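Local coordinates for protein yesU (Bacillus subtilis, PDB 1OQ1) that is of unknown function but has a galectin-like fold, a beta-sandwich that in galectins binds carbohydrate, at residues 130-135 against 144-149; 65-70 against 161-166; 57-62 against 198-203; 80-85 against 165-170. All coordinates share one frame; numbering follows the deposited sequence.

The protein is a sandwich of two antiparallel sheets. Interaction 1 is a hairpin at one edge of the seven-strand sheet, pairing strands 132-138 and 142-148. Interaction 2 pairs strands 63-73 and 161-168 of the other sheet. Interaction 4 joins the two sheets, with Leu-165 shared with interaction 2. Interaction 3 ties the loop before strand 63-73 to Gly-198 and the residues of strand 199-205 that follow. Interactions 3 and 4 are close, their centres about 7 Å apart, and the Asp-61 to Lys-167 salt bridge links them. Centres of interactions 1 and 3 lie about 21 Å apart. Along the chain, interaction 3 closes the longest loop and encloses the other three, so distant segments complete one domain.

Interaction 1 of 4, residues 130-135 against 144-149; sequences FRTCNL and AAMGAD
The carbonyl O of Leu-135 accepts two N-H groups from the partner strand. Ala-144 N lies 2.8 Å from Leu-135 O. Ala-145 N is a weaker second donor, 3.3 Å from Leu-135 O. Two residues therefore face one: a classic beta bulge in the hairpin of strands 132-138 and 142-148. Past the bulge the antiparallel pairing is regular, with Cys-133 and Gly-147 bonded in both directions. The last bond runs from Asp-149 N to Arg-131 O at 2.9 Å.

Met-146, a selenomethionine, reaches across Thr-132. Its CE meets the edge of the Phe-130 ring, 4.2 Å from Phe-130 CE2. The bend at chi3 (-102°) also brings CE against Thr-132 CG2, though the modelled closeness of that pair is doubtful. On the sheet face that carries Cys-133 and Leu-135, Cys-133 SG rests 3.6 Å from Asp-149 CG.

The Asp-149 carboxylate has several partners. A water lies 2.7 Å from Asp-149 OD2 and 2.9 Å from Thr-132 O. OD2 forms a salt bridge with Arg-122 and accepts a hydrogen bond from Phe-120 N; OD1 accepts one from Leu-151 N. Held by both oxygens, this buried carboxylate ties the end of the hairpin to the neighbouring strand 112-122.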
loop_
_atom_site.group_PDB
_atom_site.type_symbol
_atom_site.label_atom_id
_atom_site.label_comp_id
_atom_site.label_asym_id
_atom_site.label_seq_id
_atom_site.Cartn_x
_atom_site.Cartn_y
_atom_site.Cartn_z
ATOM N N PHE A 130 11.134 16.890 4.511
ATOM C CA PHE A 130 9.853 17.144 5.164
ATOM C C PHE A 130 9.108 15.831 5.031
ATOM O O PHE A 130 8.541 15.524 3.981
ATOM C CB PHE A 130 9.103 18.265 4.452
ATOM C CG PHE A 130 7.961 18.821 5.250
ATOM C CD1 PHE A 130 8.201 19.538 6.417
ATOM C CD2 PHE A 130 6.647 18.622 4.844
ATOM C CE1 PHE A 130 7.149 20.048 7.165
ATOM C CE2 PHE A 130 5.584 19.134 5.595
ATOM C CZ PHE A 130 5.837 19.844 6.751
ATOM N N ARG A 131 9.105 15.065 6.112
ATOM C CA ARG A 131 8.532 13.732 6.095
ATOM C C ARG A 131 7.050 13.585 6.323
ATOM O O ARG A 131 6.533 13.836 7.409
ATOM C CB ARG A 131 9.338 12.876 7.057
ATOM C CG ARG A 131 10.801 12.959 6.670
ATOM C CD ARG A 131 11.713 12.373 7.684
ATOM N NE ARG A 131 13.110 12.625 7.336
ATOM C CZ ARG A 131 14.128 12.126 8.021
ATOM N NH1 ARG A 131 13.885 11.354 9.066
ATOM N NH2 ARG A 131 15.378 12.411 7.681
ATOM N N THR A 132 6.382 13.149 5.263
ATOM C CA THR A 132 4.941 12.965 5.271
ATOM C C THR A 132 4.528 11.664 4.591
ATOM O O THR A 132 5.343 10.978 3.965
ATOM C CB THR A 132 4.255 14.112 4.508
ATOM O OG1 THR A 132 4.592 14.026 3.116
ATOM C CG2 THR A 132 4.726 15.456 5.036
ATOM N N CYS A 133 3.251 11.332 4.752
ATOM C CA CYS A 133 2.637 10.175 4.116
ATOM C C CYS A 133 1.589 10.837 3.235
ATOM O O CYS A 133 0.900 11.752 3.686
ATOM C CB CYS A 133 1.945 9.275 5.139
ATOM S SG CYS A 133 3.055 8.462 6.305
ATOM N N ASN A 134 1.466 10.388 1.990
ATOM C CA ASN A 134 0.511 10.990 1.055
ATOM C C ASN A 134 -0.501 9.986 0.509
ATOM O O ASN A 134 -0.146 8.853 0.202
ATOM C CB ASN A 134 1.263 11.608 -0.135
ATOM C CG ASN A 134 2.260 12.684 0.280
ATOM O OD1 ASN A 134 2.433 12.976 1.466
ATOM N ND2 ASN A 134 2.924 13.277 -0.704
ATOM N N LEU A 135 -1.759 10.408 0.384
ATOM C CA LEU A 135 -2.808 9.550 -0.175
ATOM C C LEU A 135 -3.257 10.128 -1.513
ATOM O O LEU A 135 -3.644 11.293 -1.591
ATOM C CB LEU A 135 -4.028 9.477 0.749
ATOM C CG LEU A 135 -5.217 8.704 0.149
ATOM C CD1 LEU A 135 -4.892 7.210 0.105
ATOM C CD2 LEU A 135 -6.477 8.944 0.981
ATOM N N ALA A 144 -5.199 13.505 -2.441
ATOM C CA ALA A 144 -6.395 13.538 -1.596
ATOM C C ALA A 144 -6.144 13.989 -0.158
ATOM O O ALA A 144 -6.952 14.714 0.422
ATOM C CB ALA A 144 -7.063 12.162 -1.593
ATOM N N ALA A 145 -5.033 13.557 0.425
ATOM C CA ALA A 145 -4.732 13.930 1.800
ATOM C C ALA A 145 -3.274 13.659 2.118
ATOM O O ALA A 145 -2.569 13.009 1.349
ATOM C CB ALA A 145 -5.627 13.139 2.762
HETATM N N MSE A 146 -2.818 14.179 3.251
HETATM C CA MSE A 146 -1.449 13.942 3.675
HETATM C C MSE A 146 -1.317 14.233 5.160
HETATM O O MSE A 146 -2.173 14.896 5.762
HETATM C CB MSE A 146 -0.440 14.768 2.856
HETATM C CG MSE A 146 -0.391 16.261 3.118
HETATM SE SE MSE A 146 1.154 17.064 2.219
HETATM C CE MSE A 146 2.326 17.245 3.734
ATOM N N GLY A 147 -0.274 13.673 5.754
ATOM C CA GLY A 147 -0.019 13.871 7.168
ATOM C C GLY A 147 1.450 13.627 7.447
ATOM O O GLY A 147 2.136 12.999 6.642
ATOM N N ALA A 148 1.944 14.124 8.575
ATOM C CA ALA A 148 3.346 13.927 8.926
ATOM C C ALA A 148 3.623 12.438 9.151
ATOM O O ALA A 148 2.748 11.702 9.604
ATOM C CB ALA A 148 3.692 14.728 10.189
ATOM N N ASP A 149 4.846 12.009 8.841
ATOM C CA ASP A 149 5.261 10.609 8.983
ATOM C C ASP A 149 6.172 10.425 10.206
ATOM O O ASP A 149 7.296 10.931 10.223
ATOM C CB ASP A 149 6.007 10.182 7.708
ATOM C CG ASP A 149 6.378 8.706 7.692
ATOM O OD1 ASP A 149 6.108 7.993 8.681
ATOM O OD2 ASP A 149 6.953 8.261 6.674
HETATM O O HOH W 1 7.944 10.009 4.932
#

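Interaction 2 of 4, residues 65-70 against 161-166; sequences VTWDFS and YRMKLI
Met-163, a selenomethionine, lays its CB over the six-membered ring of Trp-67. The CB sits 3.6 Å from that ring's centroid and nearly on its normal, a CH-pi contact. Met-163 CG continues towards the pyrrole side, 3.7 Å from Trp-67 NE1. The bend at chi2 (-69°) turns the selenium towards Phe-69 CB. The SE makes long, oblique Met-aromatic contacts with the Trp-67 five-membered ring and the Phe-69 ring. Leu-165 CB comes to the edge of the indole, near Trp-67 CZ3.

The face with Thr-66 and Asp-68 is more polar. Asp-68 and Arg-162 lie side by side and form a salt bridge. Arg-162 NE is 2.9 Å from Asp-68 OD1, but the hydrogen bond is bent (130°) and weak. The carboxylate and guanidinium planes are 31° apart. A water closes the pair, donating to Asp-68 OD2 at 2.6 Å and accepting from Arg-162 NH2 at 3.2 Å. Thr-66 CG2 packs along the Lys-164 chain, 3.8 Å from Lys-164 CG.

The backbones pair in antiparallel register. Val-65, Trp-67 and Phe-69 each exchange two bonds, with Leu-165, Met-163 and Tyr-161; Val-65 N to Leu-165 O is 2.7 Å.

Strand 63-73 is flanked by strand 209-222 on its other edge, and strand 161-168 by strand 171-176. The side chains of Trp-67, Phe-69 and Leu-165 reach the facing strand 76-86, so this pairing carries one wall of the sandwich core.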
loop_
_atom_site.group_PDB
_atom_site.type_symbol
_atom_site.label_atom_id
_atom_site.label_comp_id
_atom_site.label_asym_id
_atom_site.label_seq_id
_atom_site.Cartn_x
_atom_site.Cartn_y
_atom_site.Cartn_z
ATOM N N VAL A 65 -7.161 -2.949 6.919
ATOM C CA VAL A 65 -5.940 -3.618 6.472
ATOM C C VAL A 65 -4.792 -3.353 7.434
ATOM O O VAL A 65 -4.497 -2.203 7.755
ATOM C CB VAL A 65 -5.538 -3.120 5.059
ATOM C CG1 VAL A 65 -4.317 -3.883 4.557
ATOM C CG2 VAL A 65 -6.705 -3.286 4.096
ATOM N N THR A 66 -4.142 -4.422 7.881
ATOM C CA THR A 66 -3.031 -4.301 8.812
ATOM C C THR A 66 -1.813 -5.111 8.378
ATOM O O THR A 66 -1.931 -6.129 7.685
ATOM C CB THR A 66 -3.439 -4.771 10.229
ATOM O OG1 THR A 66 -3.952 -6.109 10.162
ATOM C CG2 THR A 66 -4.500 -3.846 10.817
ATOM N N TRP A 67 -0.641 -4.638 8.782
ATOM C CA TRP A 67 0.607 -5.324 8.487
ATOM C C TRP A 67 1.740 -4.737 9.320
ATOM O O TRP A 67 1.651 -3.599 9.791
ATOM C CB TRP A 67 0.937 -5.244 6.981
ATOM C CG TRP A 67 1.390 -3.898 6.449
ATOM C CD1 TRP A 67 2.677 -3.505 6.191
ATOM C CD2 TRP A 67 0.551 -2.800 6.056
ATOM N NE1 TRP A 67 2.689 -2.234 5.654
ATOM C CE2 TRP A 67 1.397 -1.780 5.562
ATOM C CE3 TRP A 67 -0.834 -2.581 6.072
ATOM C CZ2 TRP A 67 0.901 -0.557 5.085
ATOM C CZ3 TRP A 67 -1.328 -1.362 5.598
ATOM C CH2 TRP A 67 -0.459 -0.368 5.112
ATOM N N ASP A 68 2.777 -5.544 9.540
ATOM C CA ASP A 68 3.958 -5.119 10.284
ATOM C C ASP A 68 4.974 -4.652 9.247
ATOM O O ASP A 68 5.191 -5.331 8.243
ATOM C CB ASP A 68 4.528 -6.285 11.091
ATOM C CG ASP A 68 3.840 -6.459 12.435
ATOM O OD1 ASP A 68 2.719 -5.942 12.613
ATOM O OD2 ASP A 68 4.424 -7.121 13.317
ATOM N N PHE A 69 5.589 -3.498 9.497
ATOM C CA PHE A 69 6.553 -2.894 8.577
ATOM C C PHE A 69 7.869 -2.529 9.256
ATOM O O PHE A 69 7.872 -1.931 10.331
ATOM C CB PHE A 69 5.943 -1.621 7.977
ATOM C CG PHE A 69 6.897 -0.818 7.133
ATOM C CD1 PHE A 69 7.280 -1.265 5.872
ATOM C CD2 PHE A 69 7.394 0.398 7.594
ATOM C CE1 PHE A 69 8.144 -0.509 5.082
ATOM C CE2 PHE A 69 8.259 1.164 6.812
ATOM C CZ PHE A 69 8.634 0.708 5.553
ATOM N N SER A 70 8.983 -2.870 8.614
ATOM C CA SER A 70 10.310 -2.560 9.147
ATOM C C SER A 70 11.195 -1.943 8.065
ATOM O O SER A 70 11.558 -2.617 7.099
ATOM C CB SER A 70 10.996 -3.828 9.659
ATOM O OG SER A 70 10.218 -4.484 10.634
ATOM N N TYR A 161 6.770 -1.725 12.946
ATOM C CA TYR A 161 5.736 -0.732 13.220
ATOM C C TYR A 161 4.387 -1.317 12.789
ATOM O O TYR A 161 4.304 -2.017 11.781
ATOM C CB TYR A 161 6.054 0.560 12.458
ATOM C CG TYR A 161 7.291 1.254 12.982
ATOM C CD1 TYR A 161 7.201 2.206 13.998
ATOM C CD2 TYR A 161 8.561 0.896 12.523
ATOM C CE1 TYR A 161 8.347 2.782 14.554
ATOM C CE2 TYR A 161 9.719 1.468 13.076
ATOM C CZ TYR A 161 9.600 2.403 14.092
ATOM O OH TYR A 161 10.727 2.926 14.691
ATOM N N ARG A 162 3.340 -1.044 13.570
ATOM C CA ARG A 162 1.995 -1.558 13.291
ATOM C C ARG A 162 1.200 -0.603 12.404
ATOM O O ARG A 162 0.790 0.470 12.841
ATOM C CB ARG A 162 1.251 -1.799 14.611
ATOM C CG ARG A 162 1.658 -3.086 15.340
ATOM C CD ARG A 162 1.054 -4.301 14.642
ATOM N NE ARG A 162 1.476 -5.585 15.203
ATOM C CZ ARG A 162 1.058 -6.093 16.360
ATOM N NH1 ARG A 162 0.193 -5.431 17.118
ATOM N NH2 ARG A 162 1.499 -7.284 16.751
HETATM N N MSE A 163 1.007 -1.002 11.153
HETATM C CA MSE A 163 0.293 -0.187 10.169
HETATM C C MSE A 163 -1.169 -0.614 10.089
HETATM O O MSE A 163 -1.463 -1.805 10.066
HETATM C CB MSE A 163 0.952 -0.366 8.804
HETATM C CG MSE A 163 2.457 -0.549 8.885
HETATM SE SE MSE A 163 3.411 1.035 9.448
HETATM C CE MSE A 163 3.161 1.041 11.340
ATOM N N LYS A 164 -2.081 0.355 10.038
ATOM C CA LYS A 164 -3.510 0.046 9.962
ATOM C C LYS A 164 -4.220 1.026 9.041
ATOM O O LYS A 164 -4.112 2.239 9.202
ATOM C CB LYS A 164 -4.153 0.090 11.355
ATOM C CG LYS A 164 -5.642 -0.269 11.343
ATOM C CD LYS A 164 -6.263 -0.283 12.738
ATOM C CE LYS A 164 -5.758 -1.451 13.571
ATOM N NZ LYS A 164 -6.422 -1.513 14.912
ATOM N N LEU A 165 -4.952 0.478 8.079
ATOM C CA LEU A 165 -5.671 1.264 7.091
ATOM C C LEU A 165 -7.151 0.896 7.051
ATOM O O LEU A 165 -7.491 -0.282 6.974
ATOM C CB LEU A 165 -5.058 1.008 5.710
ATOM C CG LEU A 165 -5.699 1.724 4.521
ATOM C CD1 LEU A 165 -5.321 3.195 4.559
ATOM C CD2 LEU A 165 -5.220 1.094 3.221
ATOM N N ILE A 166 -8.024 1.899 7.103
ATOM C CA ILE A 166 -9.464 1.666 7.027
ATOM C C ILE A 166 -9.973 2.171 5.679
ATOM O O ILE A 166 -9.644 3.282 5.267
ATOM C CB ILE A 166 -10.246 2.428 8.130
ATOM C CG1 ILE A 166 -9.805 1.952 9.516
ATOM C CG2 ILE A 166 -11.755 2.203 7.954
ATOM C CD1 ILE A 166 -10.409 2.767 10.641
HETATM O O HOH W 2 2.568 -8.776 14.164
#

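Interaction 3 of 4, residues 57-62 against 198-203; sequences ETFPDG and GKIGFR. With ACY (acetic acid), chain E.
The Phe-59 ring meets Ile-200 obliquely, with Phe-59 CD1 3.6 Å from Ile-200 CD1. Glu-57 C lies over one ring face, displaced towards the rim, and Tyr-12 packs against the ring edge-to-face. A second flat group, the Arg-203 guanidinium, holds a bound acetic acid (ACY) molecule at its edge. Arg-203 NE donates to ACY O at 3.0 Å and Arg-203 NH2 to ACY OXT at 2.6 Å, both nearly straight. The ligand probably comes from the crystallisation liquor. An extended chain from CG to NE carries the guanidinium to it, far from segment 57-62.

Phe-59 and Gly-198 form a single antiparallel bridge. Phe-59 N to Gly-198 O and Gly-198 N to Phe-59 O are both 2.9 Å. The Gly-198 backbone angles (phi 155°) call for glycine. Next to the bridge, a water spans the gap, 2.6 Å from Glu-57 O and 2.8 Å from Ile-200 N.

Lys-199 bends at chi2 and donates from NZ to Thr-58 OG1 at 2.7 Å. Its NZ also meets Asp-91 in a salt bridge and Pro-56 O. Three oxygens thus grip one ammonium group, which would favour its charged form and pins the loop before strand 63-73 to strand 199-205.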
loop_
_atom_site.group_PDB
_atom_site.type_symbol
_atom_site.label_atom_id
_atom_site.label_comp_id
_atom_site.label_asym_id
_atom_site.label_seq_id
_atom_site.Cartn_x
_atom_site.Cartn_y
_atom_site.Cartn_z
ATOM N N GLU A 57 -5.747 -11.732 -4.321
ATOM C CA GLU A 57 -7.136 -11.682 -3.865
ATOM C C GLU A 57 -7.862 -10.358 -4.053
ATOM O O GLU A 57 -7.304 -9.291 -3.814
ATOM C CB GLU A 57 -7.204 -12.053 -2.381
ATOM C CG GLU A 57 -6.526 -13.362 -2.048
ATOM C CD GLU A 57 -7.237 -14.546 -2.658
ATOM O OE1 GLU A 57 -6.576 -15.580 -2.890
ATOM O OE2 GLU A 57 -8.461 -14.443 -2.895
ATOM N N THR A 58 -9.116 -10.433 -4.486
ATOM C CA THR A 58 -9.921 -9.231 -4.633
ATOM C C THR A 58 -10.593 -9.039 -3.281
ATOM O O THR A 58 -11.303 -9.929 -2.802
ATOM C CB THR A 58 -11.027 -9.385 -5.697
ATOM O OG1 THR A 58 -10.436 -9.538 -6.991
ATOM C CG2 THR A 58 -11.930 -8.155 -5.703
ATOM N N PHE A 59 -10.354 -7.896 -2.649
ATOM C CA PHE A 59 -10.976 -7.631 -1.363
ATOM C C PHE A 59 -12.185 -6.726 -1.531
ATOM O O PHE A 59 -12.241 -5.905 -2.444
ATOM C CB PHE A 59 -9.965 -6.998 -0.404
ATOM C CG PHE A 59 -8.791 -7.885 -0.104
ATOM C CD1 PHE A 59 -7.566 -7.677 -0.728
ATOM C CD2 PHE A 59 -8.925 -8.957 0.774
ATOM C CE1 PHE A 59 -6.486 -8.522 -0.483
ATOM C CE2 PHE A 59 -7.853 -9.808 1.025
ATOM C CZ PHE A 59 -6.629 -9.589 0.393
ATOM N N PRO A 60 -13.186 -6.882 -0.660
ATOM C CA PRO A 60 -14.387 -6.053 -0.746
ATOM C C PRO A 60 -14.146 -4.673 -0.143
ATOM O O PRO A 60 -13.070 -4.391 0.394
ATOM C CB PRO A 60 -15.401 -6.850 0.060
ATOM C CG PRO A 60 -14.541 -7.404 1.167
ATOM C CD PRO A 60 -13.319 -7.891 0.408
ATOM N N ASP A 61 -15.148 -3.811 -0.256
ATOM C CA ASP A 61 -15.066 -2.481 0.323
ATOM C C ASP A 61 -15.390 -2.707 1.802
ATOM O O ASP A 61 -15.865 -3.783 2.169
ATOM C CB ASP A 61 -16.120 -1.577 -0.316
ATOM C CG ASP A 61 -15.871 -0.105 -0.057
ATOM O OD1 ASP A 61 -14.979 0.231 0.758
ATOM O OD2 ASP A 61 -16.580 0.715 -0.674
ATOM N N GLY A 62 -15.139 -1.711 2.645
ATOM C CA GLY A 62 -15.441 -1.847 4.062
ATOM C C GLY A 62 -14.514 -2.816 4.767
ATOM O O GLY A 62 -14.951 -3.827 5.320
ATOM N N GLY A 198 -11.317 -4.288 -4.719
ATOM C CA GLY A 198 -10.124 -4.368 -5.546
ATOM C C GLY A 198 -8.933 -5.061 -4.914
ATOM O O GLY A 198 -9.010 -5.571 -3.796
ATOM N N LYS A 199 -7.816 -5.073 -5.632
ATOM C CA LYS A 199 -6.608 -5.716 -5.139
ATOM C C LYS A 199 -5.792 -4.767 -4.266
ATOM O O LYS A 199 -5.951 -3.546 -4.333
ATOM C CB LYS A 199 -5.718 -6.160 -6.301
ATOM C CG LYS A 199 -6.421 -6.881 -7.438
ATOM C CD LYS A 199 -6.926 -8.252 -7.047
ATOM C CE LYS A 199 -7.423 -9.002 -8.287
ATOM N NZ LYS A 199 -8.039 -10.315 -7.945
ATOM N N ILE A 200 -4.914 -5.353 -3.460
ATOM C CA ILE A 200 -4.010 -4.601 -2.598
ATOM C C ILE A 200 -2.593 -4.958 -3.049
ATOM O O ILE A 200 -2.287 -6.129 -3.283
ATOM C CB ILE A 200 -4.180 -4.984 -1.118
ATOM C CG1 ILE A 200 -5.549 -4.507 -0.625
ATOM C CG2 ILE A 200 -3.048 -4.372 -0.290
ATOM C CD1 ILE A 200 -5.880 -4.928 0.779
ATOM N N GLY A 201 -1.738 -3.949 -3.179
ATOM C CA GLY A 201 -0.376 -4.191 -3.621
ATOM C C GLY A 201 0.662 -3.402 -2.846
ATOM O O GLY A 201 0.368 -2.348 -2.277
ATOM N N PHE A 202 1.888 -3.918 -2.847
ATOM C CA PHE A 202 3.001 -3.300 -2.143
ATOM C C PHE A 202 4.034 -2.758 -3.118
ATOM O O PHE A 202 4.672 -3.524 -3.841
ATOM C CB PHE A 202 3.663 -4.333 -1.229
ATOM C CG PHE A 202 2.795 -4.769 -0.088
ATOM C CD1 PHE A 202 2.956 -4.210 1.179
ATOM C CD2 PHE A 202 1.780 -5.700 -0.287
ATOM C CE1 PHE A 202 2.117 -4.571 2.229
ATOM C CE2 PHE A 202 0.934 -6.069 0.760
ATOM C CZ PHE A 202 1.105 -5.501 2.019
ATOM N N ARG A 203 4.199 -1.439 -3.138
ATOM C CA ARG A 203 5.179 -0.825 -4.026
ATOM C C ARG A 203 6.391 -0.298 -3.280
ATOM O O ARG A 203 6.301 0.115 -2.126
ATOM C CB ARG A 203 4.553 0.334 -4.812
ATOM C CG ARG A 203 5.573 1.173 -5.602
ATOM C CD ARG A 203 4.876 2.253 -6.419
ATOM N NE ARG A 203 5.777 3.015 -7.287
ATOM C CZ ARG A 203 6.442 2.493 -8.316
ATOM N NH1 ARG A 203 6.322 1.206 -8.602
ATOM N NH2 ARG A 203 7.201 3.265 -9.083
HETATM C C ACY E . 7.100 6.371 -7.761
HETATM O O ACY E . 6.378 5.873 -6.786
HETATM O OXT ACY E . 7.723 5.731 -8.677
HETATM C CH3 ACY E . 7.177 7.889 -7.754
HETATM O O HOH W 3 -5.032 -8.179 -3.281
#

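Interaction 4 of 4, residues 80-85 against 165-170; sequences LFFAAA and LIKDKG
Leu-80, Phe-82 and Leu-165 meet in the core of the galectin-like beta-sandwich, between strands of the two facing sheets. The axes of 80-82 and 165-168 approach to 10.6 Å. They run in nearly the same direction, 20° apart, and share no hydrogen bonds.

One contact is CH-pi. Leu-165 CD2 sits 3.5 Å from the Phe-82 ring centroid, only 5° off the normal, so the methyl is over the ring centre. Phe-82 takes chi1 of 54°, with CG between its backbone N and carbonyl carbon, which presents the ring face to Leu-165.

Other apolar contacts lie beside it. The same methyl touches Leu-80, with Leu-165 CD2 3.7 Å from Leu-80 CD2. Lys-167 CD approaches the ring edge, 4.1 Å from Phe-82 CE1, and Lys-167 CE lies 4.2 Å from Ala-83 CB. Ala-83 is where strand 76-86 turns a corner: with Ala-84 it faces Lys-199 in a G1 beta bulge. Val-172 and Ile-200 also pack on the Phe-82 side chain.

Polar contacts lie at the end of Lys-167. Its ammonium forms a salt bridge with Asp-61 and bonds to Leu-195 O. Bends at chi2 and chi4 also bring Lys-167 NZ to 2.9 Å from Lys-169 O, on a lone pair in the carbonyl plane.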
loop_
_atom_site.group_PDB
_atom_site.type_symbol
_atom_site.label_atom_id
_atom_site.label_comp_id
_atom_site.label_asym_id
_atom_site.label_seq_id
_atom_site.Cartn_x
_atom_site.Cartn_y
_atom_site.Cartn_z
ATOM N N LEU A 80 1.298 1.705 -0.511
ATOM C CA LEU A 80 0.311 0.639 -0.559
ATOM C C LEU A 80 -0.792 1.009 -1.538
ATOM O O LEU A 80 -1.335 2.109 -1.474
ATOM C CB LEU A 80 -0.323 0.406 0.816
ATOM C CG LEU A 80 -1.170 -0.872 0.850
ATOM C CD1 LEU A 80 -0.268 -2.052 1.173
ATOM C CD2 LEU A 80 -2.270 -0.764 1.885
ATOM N N PHE A 81 -1.095 0.096 -2.453
ATOM C CA PHE A 81 -2.173 0.290 -3.415
ATOM C C PHE A 81 -3.357 -0.510 -2.864
ATOM O O PHE A 81 -3.168 -1.598 -2.319
ATOM C CB PHE A 81 -1.792 -0.287 -4.787
ATOM C CG PHE A 81 -0.988 0.648 -5.651
ATOM C CD1 PHE A 81 -1.624 1.521 -6.530
ATOM C CD2 PHE A 81 0.403 0.655 -5.589
ATOM C CE1 PHE A 81 -0.882 2.389 -7.339
ATOM C CE2 PHE A 81 1.152 1.517 -6.392
ATOM C CZ PHE A 81 0.506 2.385 -7.268
ATOM N N PHE A 82 -4.565 0.035 -2.974
ATOM C CA PHE A 82 -5.763 -0.688 -2.536
ATOM C C PHE A 82 -6.985 -0.290 -3.375
ATOM O O PHE A 82 -6.968 0.740 -4.040
ATOM C CB PHE A 82 -6.010 -0.511 -1.020
ATOM C CG PHE A 82 -6.064 0.918 -0.542
ATOM C CD1 PHE A 82 -7.262 1.462 -0.083
ATOM C CD2 PHE A 82 -4.907 1.690 -0.461
ATOM C CE1 PHE A 82 -7.310 2.749 0.458
ATOM C CE2 PHE A 82 -4.941 2.982 0.079
ATOM C CZ PHE A 82 -6.144 3.510 0.541
ATOM N N ALA A 83 -8.032 -1.114 -3.357
ATOM C CA ALA A 83 -9.235 -0.854 -4.159
ATOM C C ALA A 83 -8.823 -0.705 -5.629
ATOM O O ALA A 83 -9.367 0.122 -6.368
ATOM C CB ALA A 83 -9.944 0.422 -3.677
ATOM N N ALA A 84 -7.863 -1.523 -6.048
ATOM C CA ALA A 84 -7.347 -1.471 -7.413
ATOM C C ALA A 84 -8.087 -2.404 -8.370
ATOM O O ALA A 84 -8.264 -3.590 -8.084
ATOM C CB ALA A 84 -5.857 -1.798 -7.411
ATOM N N ALA A 85 -8.515 -1.853 -9.504
ATOM C CA ALA A 85 -9.222 -2.623 -10.522
ATOM C C ALA A 85 -9.183 -1.871 -11.850
ATOM O O ALA A 85 -8.780 -0.711 -11.902
ATOM C CB ALA A 85 -10.666 -2.856 -10.098
ATOM N N LEU A 165 -4.952 0.478 8.079
ATOM C CA LEU A 165 -5.671 1.264 7.091
ATOM C C LEU A 165 -7.151 0.896 7.051
ATOM O O LEU A 165 -7.491 -0.282 6.974
ATOM C CB LEU A 165 -5.058 1.008 5.710
ATOM C CG LEU A 165 -5.699 1.724 4.521
ATOM C CD1 LEU A 165 -5.321 3.195 4.559
ATOM C CD2 LEU A 165 -5.220 1.094 3.221
ATOM N N ILE A 166 -8.024 1.899 7.103
ATOM C CA ILE A 166 -9.464 1.666 7.027
ATOM C C ILE A 166 -9.973 2.171 5.679
ATOM O O ILE A 166 -9.644 3.282 5.267
ATOM C CB ILE A 166 -10.246 2.428 8.130
ATOM C CG1 ILE A 166 -9.805 1.952 9.516
ATOM C CG2 ILE A 166 -11.755 2.203 7.954
ATOM C CD1 ILE A 166 -10.409 2.767 10.641
ATOM N N LYS A 167 -10.770 1.347 5.002
ATOM C CA LYS A 167 -11.361 1.696 3.709
ATOM C C LYS A 167 -12.838 1.324 3.773
ATOM O O LYS A 167 -13.191 0.146 3.847
ATOM C CB LYS A 167 -10.674 0.924 2.579
ATOM C CG LYS A 167 -11.386 1.006 1.229
ATOM C CD LYS A 167 -11.385 2.420 0.682
ATOM C CE LYS A 167 -12.067 2.484 -0.680
ATOM N NZ LYS A 167 -13.517 2.152 -0.604
ATOM N N ASP A 168 -13.701 2.334 3.745
ATOM C CA ASP A 168 -15.135 2.099 3.837
ATOM C C ASP A 168 -15.839 3.117 2.956
ATOM O O ASP A 168 -16.132 4.240 3.383
ATOM C CB ASP A 168 -15.574 2.235 5.300
ATOM C CG ASP A 168 -17.041 1.925 5.501
ATOM O OD1 ASP A 168 -17.656 1.334 4.589
ATOM O OD2 ASP A 168 -17.576 2.262 6.579
ATOM N N LYS A 169 -16.097 2.705 1.718
ATOM C CA LYS A 169 -16.716 3.563 0.722
ATOM C C LYS A 169 -15.851 4.816 0.568
ATOM O O LYS A 169 -14.660 4.701 0.285
ATOM C CB LYS A 169 -18.160 3.888 1.118
ATOM C CG LYS A 169 -19.059 2.649 1.062
ATOM C CD LYS A 169 -20.533 2.989 1.188
ATOM C CE LYS A 169 -21.394 1.738 1.062
ATOM N NZ LYS A 169 -21.110 0.756 2.141
ATOM N N GLY A 170 -16.413 6.003 0.761
ATOM C CA GLY A 170 -15.598 7.198 0.597
ATOM C C GLY A 170 -14.572 7.471 1.688
ATOM O O GLY A 170 -13.660 8.284 1.504
#